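Local coordinates for FERM, RhoGEF and pleckstrin domain protein 2 (Danio rerio, PDB 6D21) that probably acts, as the full-length protein, as a guanine nucleotide exchange factor that activates RAC1, the part modelled here being its FERM domain, linked to membrane targeting, at residues E93-T96 and R97-S101; K105-L109 and D110-S114; M161-H164 and R165-T168. All coordinates share one frame; numbering follows the deposited sequence.

Contact 1: E93-T96 and R97-S101; sequences EEFT and RYLFS
Arg97 N bonds to Glu93 O at 3.1 Å, and Tyr98, Leu99 and Phe100 repeat the same i to i+4 bond to Glu94, Phe95 and Thr96, so these are the regular first two turns of helix 94-110, with Glu93 at the N-cap position. The side chains meet along the outside of these turns. Leu99 sets its CG over one face of the Phe95 ring, 4.2 Å from the ring centroid and 17° off the normal, a CH-pi contact. Leu99 CD1 also reaches Phe95 CE2 at 3.9 Å. In Phe95, CG stands anti to the backbone N (chi1 -180°), which carries the ring outward, with a slight lean to the C-terminal side, beside Leu99. Tyr98 CD2 meets Phe95 CD1 obliquely at 4.0 Å. On another side, Arg97 bends at chi3 (-58°) and folds back over the start of the helix. One face of its guanidinium lies over Glu94 CA, with NH2 3.5 Å from that carbon. Its NH1 bonds to Leu91 O, just before the helix. Thr96 OG1 and Glu93 N both bond to Glu41 of the ubiquitin-like N-terminal lobe. The chemistry is thus divided: an apolar cluster of Phe95, Tyr98 and Leu99, and polar anchors that tie the helix start to the preceding loop and to the neighbouring lobe.

Contact 2: K105-L109 and D110-S114; sequences KRDLL and DGRLS
Asp107 and Leu113 meet across the C-terminal end of helix 94-110, where the chain turns out of the helix at Gly111 with positive phi. Asp107 can be followed outward. Its CB packs on Leu113 CB at 3.7 Å. Its CG lies 4.1 Å from Arg112 CB. At the tip, OD1 takes a bond from water 1 at 2.6 Å and another from Gln103 NE2, one turn back in the helix, while OD2 makes a salt bridge with Arg192. Both carboxylate oxygens are therefore engaged, which holds the group in place at a buried position. The backbone of the same residue closes the turn: Leu113 N reaches Asp107 O at 3.1 Å, from above the carbonyl plane, and Gly111 N adds a weak bond to the same oxygen. Asp110 curls back over the helix end, its CG placed between the backbone N and the carbonyl carbon (chi1 68°). From there OD1 accepts Arg112 N at 3.2 Å, nearly in line with its C-O bond, an Asx turn. OD2 shares water 1 with Asp107, and this water probably eases the closeness of the two carboxylates. Leu108 CD1 touches Leu113 CD2 at 4.1 Å, and water 2 links Leu108 O with Leu113 O. Both leucines also rest on Leu123 of helix 117-132. On another side Arg106 bonds to Leu79 and Ser80 of strand 76-81, so the end of this central-lobe helix lies between helix 117-132 and the N-terminal lobe's sheet.

Contact 3: M161-H164 and R165-T168; sequences MELH and RRHT
This is a local packing contact at the C-terminal end of helix 157-164, in the helical central lobe of the FERM domain, where the chain leaves the helix through a turn. The backbone bonds span three residues instead of four: Arg166 N reaches Leu163 O at 3.0 Å and His167 N reaches His164 O at 3.2 Å, both from above the carbonyl plane. Leu163 CD2 lies over the centre of the Arg166 guanidinium, 3.4 Å from CZ. The two side chains run side by side, and the arginine stays extended from CG to NE (chi3 174°). The His167 ring turns one face to Leu163 O, which lies 3.4 Å from CE1. His167 CD2 lies at the edge of the His164 ring, 4.3 Å from His164 CD2. His167 NE2 bonds to Ser125 OG and its ring stacks on His126. A leucine here would have no ring nitrogen and no flat face, which would probably leave Ser125 OG without this partner and His126 without its stack. Water 3 donates to His164 O at 2.7 Å. Both histidines face helix 117-132, where His164 packs on Val128 and Ile132. His164 ND1 bonds to Asp140 of helix 137-146, against which Met161 packs.

Overall arrangement
All three contacts are local, between neighbours along the chain, within the FERM central domain. Contact 2 lies nearest the centre of the chain, its own centre about 9 Å away. Contact 1 is farther out, about 14 Å between centres. Contact 3 is peripheral at about 27 Å, though its histidines are buried against neighbouring helices. Contacts 1 and 2 share helix 94-110, one at its start and one at its end, and both reach the N-terminal lobe. Contact 3 ends a different helix, but like contact 2 it leans on helix 117-132. The chemistry follows the place: aromatic and aliphatic packing beside regular helical bonds in contact 1, carboxylates and waters in contact 2, anchored histidines in contact 3.

Contact 1: E93-T96 and R97-S101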
loop_
_atom_site.group_PDB
_atom_site.type_symbol
_atom_site.label_atom_id
_atom_site.label_comp_id
_atom_site.label_asym_id
_atom_site.label_seq_id
_atom_site.Cartn_x
_atom_site.Cartn_y
_atom_site.Cartn_z
ATOM N N GLU A 93 -12.536 -13.102 -3.691
ATOM C CA GLU A 93 -12.171 -14.086 -2.682
ATOM C C GLU A 93 -12.100 -13.468 -1.285
ATOM O O GLU A 93 -11.565 -12.370 -1.088
ATOM C CB GLU A 93 -10.835 -14.756 -3.038
ATOM C CG GLU A 93 -10.758 -15.325 -4.459
ATOM C CD GLU A 93 -11.799 -16.417 -4.733
ATOM O OE1 GLU A 93 -12.380 -16.432 -5.842
ATOM O OE2 GLU A 93 -12.024 -17.271 -3.849
ATOM N N GLU A 94 -12.641 -14.202 -0.322
ATOM C CA GLU A 94 -12.601 -13.814 1.073
ATOM C C GLU A 94 -11.147 -13.592 1.524
ATOM O O GLU A 94 -10.855 -12.657 2.253
ATOM C CB GLU A 94 -13.283 -14.893 1.924
ATOM C CG GLU A 94 -13.739 -14.450 3.291
ATOM C CD GLU A 94 -14.542 -15.535 3.995
ATOM O OE1 GLU A 94 -15.646 -15.870 3.514
ATOM O OE2 GLU A 94 -14.055 -16.068 5.013
ATOM N N PHE A 95 -10.242 -14.452 1.073
ATOM C CA PHE A 95 -8.844 -14.352 1.486
ATOM C C PHE A 95 -8.198 -13.081 0.957
ATOM O O PHE A 95 -7.381 -12.456 1.644
ATOM C CB PHE A 95 -8.067 -15.588 1.013
ATOM C CG PHE A 95 -6.610 -15.580 1.393
ATOM C CD1 PHE A 95 -6.225 -15.580 2.721
ATOM C CD2 PHE A 95 -5.628 -15.600 0.420
ATOM C CE1 PHE A 95 -4.886 -15.580 3.070
ATOM C CE2 PHE A 95 -4.289 -15.597 0.771
ATOM C CZ PHE A 95 -3.925 -15.589 2.090
ATOM N N THR A 96 -8.545 -12.702 -0.269
ATOM C CA THR A 96 -7.990 -11.483 -0.850
ATOM C C THR A 96 -8.453 -10.268 -0.071
ATOM O O THR A 96 -7.671 -9.362 0.185
ATOM C CB THR A 96 -8.400 -11.305 -2.338
ATOM O OG1 THR A 96 -8.163 -12.519 -3.038
ATOM C CG2 THR A 96 -7.588 -10.191 -2.996
ATOM N N ARG A 97 -9.742 -10.242 0.284
ATOM C CA ARG A 97 -10.297 -9.139 1.072
ATOM C C ARG A 97 -9.656 -9.098 2.448
ATOM O O ARG A 97 -9.435 -8.032 2.981
ATOM C CB ARG A 97 -11.819 -9.261 1.213
ATOM C CG ARG A 97 -12.570 -9.059 -0.108
ATOM C CD ARG A 97 -14.085 -8.926 0.104
ATOM N NE ARG A 97 -14.662 -10.091 0.768
ATOM C CZ ARG A 97 -15.194 -11.120 0.121
ATOM N NH1 ARG A 97 -15.224 -11.122 -1.204
ATOM N NH2 ARG A 97 -15.713 -12.135 0.794
ATOM N N TYR A 98 -9.391 -10.271 3.019
ATOM C CA TYR A 98 -8.662 -10.375 4.281
ATOM C C TYR A 98 -7.283 -9.711 4.189
ATOM O O TYR A 98 -6.908 -8.891 5.038
ATOM C CB TYR A 98 -8.526 -11.850 4.676
ATOM C CG TYR A 98 -7.629 -12.115 5.869
ATOM C CD1 TYR A 98 -7.846 -11.477 7.089
ATOM C CD2 TYR A 98 -6.590 -13.049 5.792
ATOM C CE1 TYR A 98 -7.031 -11.741 8.203
ATOM C CE2 TYR A 98 -5.770 -13.329 6.907
ATOM C CZ TYR A 98 -5.996 -12.675 8.102
ATOM O OH TYR A 98 -5.179 -12.943 9.187
ATOM N N LEU A 99 -6.553 -10.032 3.122
ATOM C CA LEU A 99 -5.229 -9.452 2.912
ATOM C C LEU A 99 -5.319 -7.957 2.760
ATOM O O LEU A 99 -4.477 -7.225 3.306
ATOM C CB LEU A 99 -4.536 -10.069 1.694
ATOM C CG LEU A 99 -4.043 -11.520 1.829
ATOM C CD1 LEU A 99 -3.126 -11.898 0.665
ATOM C CD2 LEU A 99 -3.304 -11.738 3.145
ATOM N N PHE A 100 -6.330 -7.472 2.039
ATOM C CA PHE A 100 -6.488 -6.019 1.945
ATOM C C PHE A 100 -6.797 -5.382 3.296
ATOM O O PHE A 100 -6.263 -4.321 3.603
ATOM C CB PHE A 100 -7.569 -5.638 0.922
ATOM C CG PHE A 100 -7.015 -5.385 -0.440
ATOM C CD1 PHE A 100 -6.780 -6.435 -1.302
ATOM C CD2 PHE A 100 -6.677 -4.096 -0.838
ATOM C CE1 PHE A 100 -6.216 -6.224 -2.565
ATOM C CE2 PHE A 100 -6.137 -3.873 -2.114
ATOM C CZ PHE A 100 -5.902 -4.947 -2.970
ATOM N N SER A 101 -7.628 -6.014 4.122
ATOM C CA SER A 101 -7.870 -5.458 5.456
ATOM C C SER A 101 -6.567 -5.428 6.307
ATOM O O SER A 101 -6.356 -4.514 7.095
ATOM C CB SER A 101 -8.981 -6.228 6.189
ATOM O OG SER A 101 -8.568 -7.500 6.624
#

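Contact 2: K105-L109 and D110-S114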
loop_
_atom_site.group_PDB
_atom_site.type_symbol
_atom_site.label_atom_id
_atom_site.label_comp_id
_atom_site.label_asym_id
_atom_site.label_seq_id
_atom_site.Cartn_x
_atom_site.Cartn_y
_atom_site.Cartn_z
ATOM N N LYS A 105 -4.650 -2.336 7.995
ATOM C CA LYS A 105 -4.179 -2.448 9.367
ATOM C C LYS A 105 -2.734 -1.947 9.450
ATOM O O LYS A 105 -2.386 -1.154 10.331
ATOM C CB LYS A 105 -4.287 -3.894 9.849
ATOM C CG LYS A 105 -3.824 -4.116 11.283
ATOM C CD LYS A 105 -4.238 -5.499 11.767
ATOM C CE LYS A 105 -3.661 -5.786 13.153
ATOM N NZ LYS A 105 -4.210 -7.082 13.624
ATOM N N ARG A 106 -1.909 -2.380 8.500
ATOM C CA ARG A 106 -0.508 -1.942 8.437
ATOM C C ARG A 106 -0.346 -0.432 8.223
ATOM O O ARG A 106 0.476 0.231 8.879
ATOM C CB ARG A 106 0.225 -2.677 7.308
ATOM C CG ARG A 106 1.745 -2.358 7.272
ATOM C CD ARG A 106 2.390 -2.878 5.995
ATOM N NE ARG A 106 2.613 -4.319 6.049
ATOM C CZ ARG A 106 2.984 -5.048 4.998
ATOM N NH1 ARG A 106 3.152 -4.467 3.813
ATOM N NH2 ARG A 106 3.196 -6.349 5.129
ATOM N N ASP A 107 -1.087 0.089 7.252
ATOM C CA ASP A 107 -1.024 1.498 6.885
ATOM C C ASP A 107 -1.494 2.379 8.035
ATOM O O ASP A 107 -0.980 3.479 8.243
ATOM C CB ASP A 107 -1.887 1.772 5.638
ATOM C CG ASP A 107 -1.278 1.179 4.351
ATOM O OD1 ASP A 107 -0.145 0.652 4.412
ATOM O OD2 ASP A 107 -1.936 1.243 3.281
ATOM N N LEU A 108 -2.481 1.889 8.776
ATOM C CA LEU A 108 -3.056 2.654 9.893
ATOM C C LEU A 108 -2.019 2.796 10.990
ATOM O O LEU A 108 -1.811 3.871 11.540
ATOM C CB LEU A 108 -4.306 1.951 10.425
ATOM C CG LEU A 108 -5.307 2.658 11.332
ATOM C CD1 LEU A 108 -5.842 3.960 10.708
ATOM C CD2 LEU A 108 -6.437 1.680 11.656
ATOM N N LEU A 109 -1.347 1.697 11.296
ATOM C CA LEU A 109 -0.340 1.720 12.346
ATOM C C LEU A 109 0.911 2.510 11.958
ATOM O O LEU A 109 1.494 3.185 12.807
ATOM C CB LEU A 109 0.055 0.300 12.731
ATOM C CG LEU A 109 1.180 0.196 13.760
ATOM C CD1 LEU A 109 0.800 0.896 15.053
ATOM C CD2 LEU A 109 1.510 -1.270 14.008
ATOM N N ASP A 110 1.336 2.454 10.698
ATOM C CA ASP A 110 2.605 3.120 10.391
ATOM C C ASP A 110 2.383 4.518 9.820
ATOM O O ASP A 110 3.333 5.198 9.446
ATOM C CB ASP A 110 3.493 2.255 9.467
ATOM C CG ASP A 110 2.946 2.084 8.060
ATOM O OD1 ASP A 110 2.065 2.853 7.631
ATOM O OD2 ASP A 110 3.431 1.161 7.362
ATOM N N GLY A 111 1.121 4.936 9.765
ATOM C CA GLY A 111 0.777 6.317 9.483
ATOM C C GLY A 111 0.632 6.678 8.020
ATOM O O GLY A 111 0.423 7.844 7.690
ATOM N N ARG A 112 0.742 5.693 7.136
ATOM C CA ARG A 112 0.486 5.951 5.727
ATOM C C ARG A 112 -0.969 6.373 5.567
ATOM O O ARG A 112 -1.286 7.341 4.875
ATOM C CB ARG A 112 0.783 4.722 4.870
ATOM C CG ARG A 112 2.226 4.266 4.918
ATOM C CD ARG A 112 2.639 3.630 3.610
ATOM N NE ARG A 112 3.317 4.585 2.744
ATOM C CZ ARG A 112 4.618 4.549 2.477
ATOM N NH1 ARG A 112 5.367 3.585 2.992
ATOM N NH2 ARG A 112 5.166 5.464 1.685
ATOM N N LEU A 113 -1.853 5.641 6.229
ATOM C CA LEU A 113 -3.273 5.960 6.203
ATOM C C LEU A 113 -3.598 6.958 7.302
ATOM O O LEU A 113 -3.976 6.566 8.405
ATOM C CB LEU A 113 -4.110 4.692 6.388
ATOM C CG LEU A 113 -5.615 4.923 6.384
ATOM C CD1 LEU A 113 -6.024 5.556 5.058
ATOM C CD2 LEU A 113 -6.344 3.624 6.639
ATOM N N SER A 114 -3.411 8.241 7.031
ATOM C CA SER A 114 -3.815 9.244 8.009
ATOM C C SER A 114 -5.293 9.563 7.805
ATOM O O SER A 114 -5.785 9.577 6.676
ATOM C CB SER A 114 -2.967 10.512 7.899
ATOM O OG SER A 114 -2.984 10.999 6.574
HETATM O O HOH W 1 2.454 0.359 4.573
HETATM O O HOH W 2 -2.425 6.342 10.822
#

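Contact 3: M161-H164 and R165-T168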
loop_
_atom_site.group_PDB
_atom_site.type_symbol
_atom_site.label_atom_id
_atom_site.label_comp_id
_atom_site.label_asym_id
_atom_site.label_seq_id
_atom_site.Cartn_x
_atom_site.Cartn_y
_atom_site.Cartn_z
ATOM N N MET A 161 -13.224 0.904 22.109
ATOM C CA MET A 161 -13.997 -0.141 22.784
ATOM C C MET A 161 -15.483 0.179 22.740
ATOM O O MET A 161 -16.310 -0.701 22.514
ATOM C CB MET A 161 -13.521 -0.323 24.230
ATOM C CG MET A 161 -12.176 -1.046 24.346
ATOM S SD MET A 161 -11.576 -1.205 26.042
ATOM C CE MET A 161 -11.287 0.510 26.479
ATOM N N GLU A 162 -15.808 1.447 22.958
ATOM C CA GLU A 162 -17.170 1.937 22.835
ATOM C C GLU A 162 -17.764 1.539 21.485
ATOM O O GLU A 162 -18.851 0.964 21.419
ATOM C CB GLU A 162 -17.199 3.461 23.018
ATOM C CG GLU A 162 -18.573 4.093 23.006
ATOM C CD GLU A 162 -18.529 5.602 23.238
ATOM O OE1 GLU A 162 -17.418 6.175 23.335
ATOM O OE2 GLU A 162 -19.614 6.215 23.328
ATOM N N LEU A 163 -17.041 1.826 20.409
ATOM C CA LEU A 163 -17.509 1.480 19.074
ATOM C C LEU A 163 -17.580 -0.040 18.855
ATOM O O LEU A 163 -18.447 -0.530 18.132
ATOM C CB LEU A 163 -16.609 2.119 18.019
ATOM C CG LEU A 163 -16.679 3.642 17.942
ATOM C CD1 LEU A 163 -15.657 4.176 16.944
ATOM C CD2 LEU A 163 -18.087 4.076 17.560
ATOM N N HIS A 164 -16.666 -0.778 19.477
ATOM C CA HIS A 164 -16.640 -2.234 19.349
ATOM C C HIS A 164 -17.912 -2.881 19.943
ATOM O O HIS A 164 -18.280 -3.987 19.573
ATOM C CB HIS A 164 -15.384 -2.794 20.018
ATOM C CG HIS A 164 -15.241 -4.281 19.913
ATOM N ND1 HIS A 164 -14.483 -5.017 20.799
ATOM C CD2 HIS A 164 -15.755 -5.170 19.029
ATOM C CE1 HIS A 164 -14.531 -6.294 20.463
ATOM N NE2 HIS A 164 -15.298 -6.414 19.393
ATOM N N ARG A 165 -18.588 -2.179 20.850
ATOM C CA ARG A 165 -19.849 -2.672 21.429
ATOM C C ARG A 165 -20.954 -2.798 20.376
ATOM O O ARG A 165 -21.916 -3.539 20.566
ATOM C CB ARG A 165 -20.327 -1.754 22.570
ATOM C CG ARG A 165 -19.442 -1.786 23.818
ATOM C CD ARG A 165 -20.010 -0.931 24.943
ATOM N NE ARG A 165 -20.285 -1.720 26.144
ATOM C CZ ARG A 165 -21.501 -1.941 26.642
ATOM N NH1 ARG A 165 -22.572 -1.433 26.042
ATOM N NH2 ARG A 165 -21.649 -2.676 27.738
ATOM N N ARG A 166 -20.821 -2.063 19.275
ATOM C CA ARG A 166 -21.819 -2.084 18.212
ATOM C C ARG A 166 -21.730 -3.314 17.312
ATOM O O ARG A 166 -22.691 -3.649 16.633
ATOM C CB ARG A 166 -21.691 -0.843 17.332
ATOM C CG ARG A 166 -21.720 0.489 18.052
ATOM C CD ARG A 166 -21.499 1.596 17.033
ATOM N NE ARG A 166 -21.635 2.936 17.596
ATOM C CZ ARG A 166 -21.470 4.054 16.894
ATOM N NH1 ARG A 166 -21.159 3.990 15.603
ATOM N NH2 ARG A 166 -21.610 5.237 17.478
ATOM N N HIS A 167 -20.576 -3.974 17.290
ATOM C CA HIS A 167 -20.315 -4.960 16.245
ATOM C C HIS A 167 -20.608 -6.389 16.700
ATOM O O HIS A 167 -20.017 -7.337 16.180
ATOM C CB HIS A 167 -18.857 -4.874 15.770
ATOM C CG HIS A 167 -18.386 -3.481 15.469
ATOM N ND1 HIS A 167 -19.215 -2.494 14.979
ATOM C CD2 HIS A 167 -17.159 -2.918 15.584
ATOM C CE1 HIS A 167 -18.520 -1.382 14.808
ATOM N NE2 HIS A 167 -17.270 -1.614 15.163
ATOM N N THR A 168 -21.505 -6.544 17.670
ATOM C CA THR A 168 -21.788 -7.865 18.232
ATOM C C THR A 168 -22.283 -8.841 17.173
ATOM O O THR A 168 -23.157 -8.505 16.369
ATOM C CB THR A 168 -22.825 -7.781 19.364
ATOM O OG1 THR A 168 -22.281 -7.004 20.435
ATOM C CG2 THR A 168 -23.154 -9.159 19.878
HETATM O O HOH W 3 -19.006 -6.596 19.638
#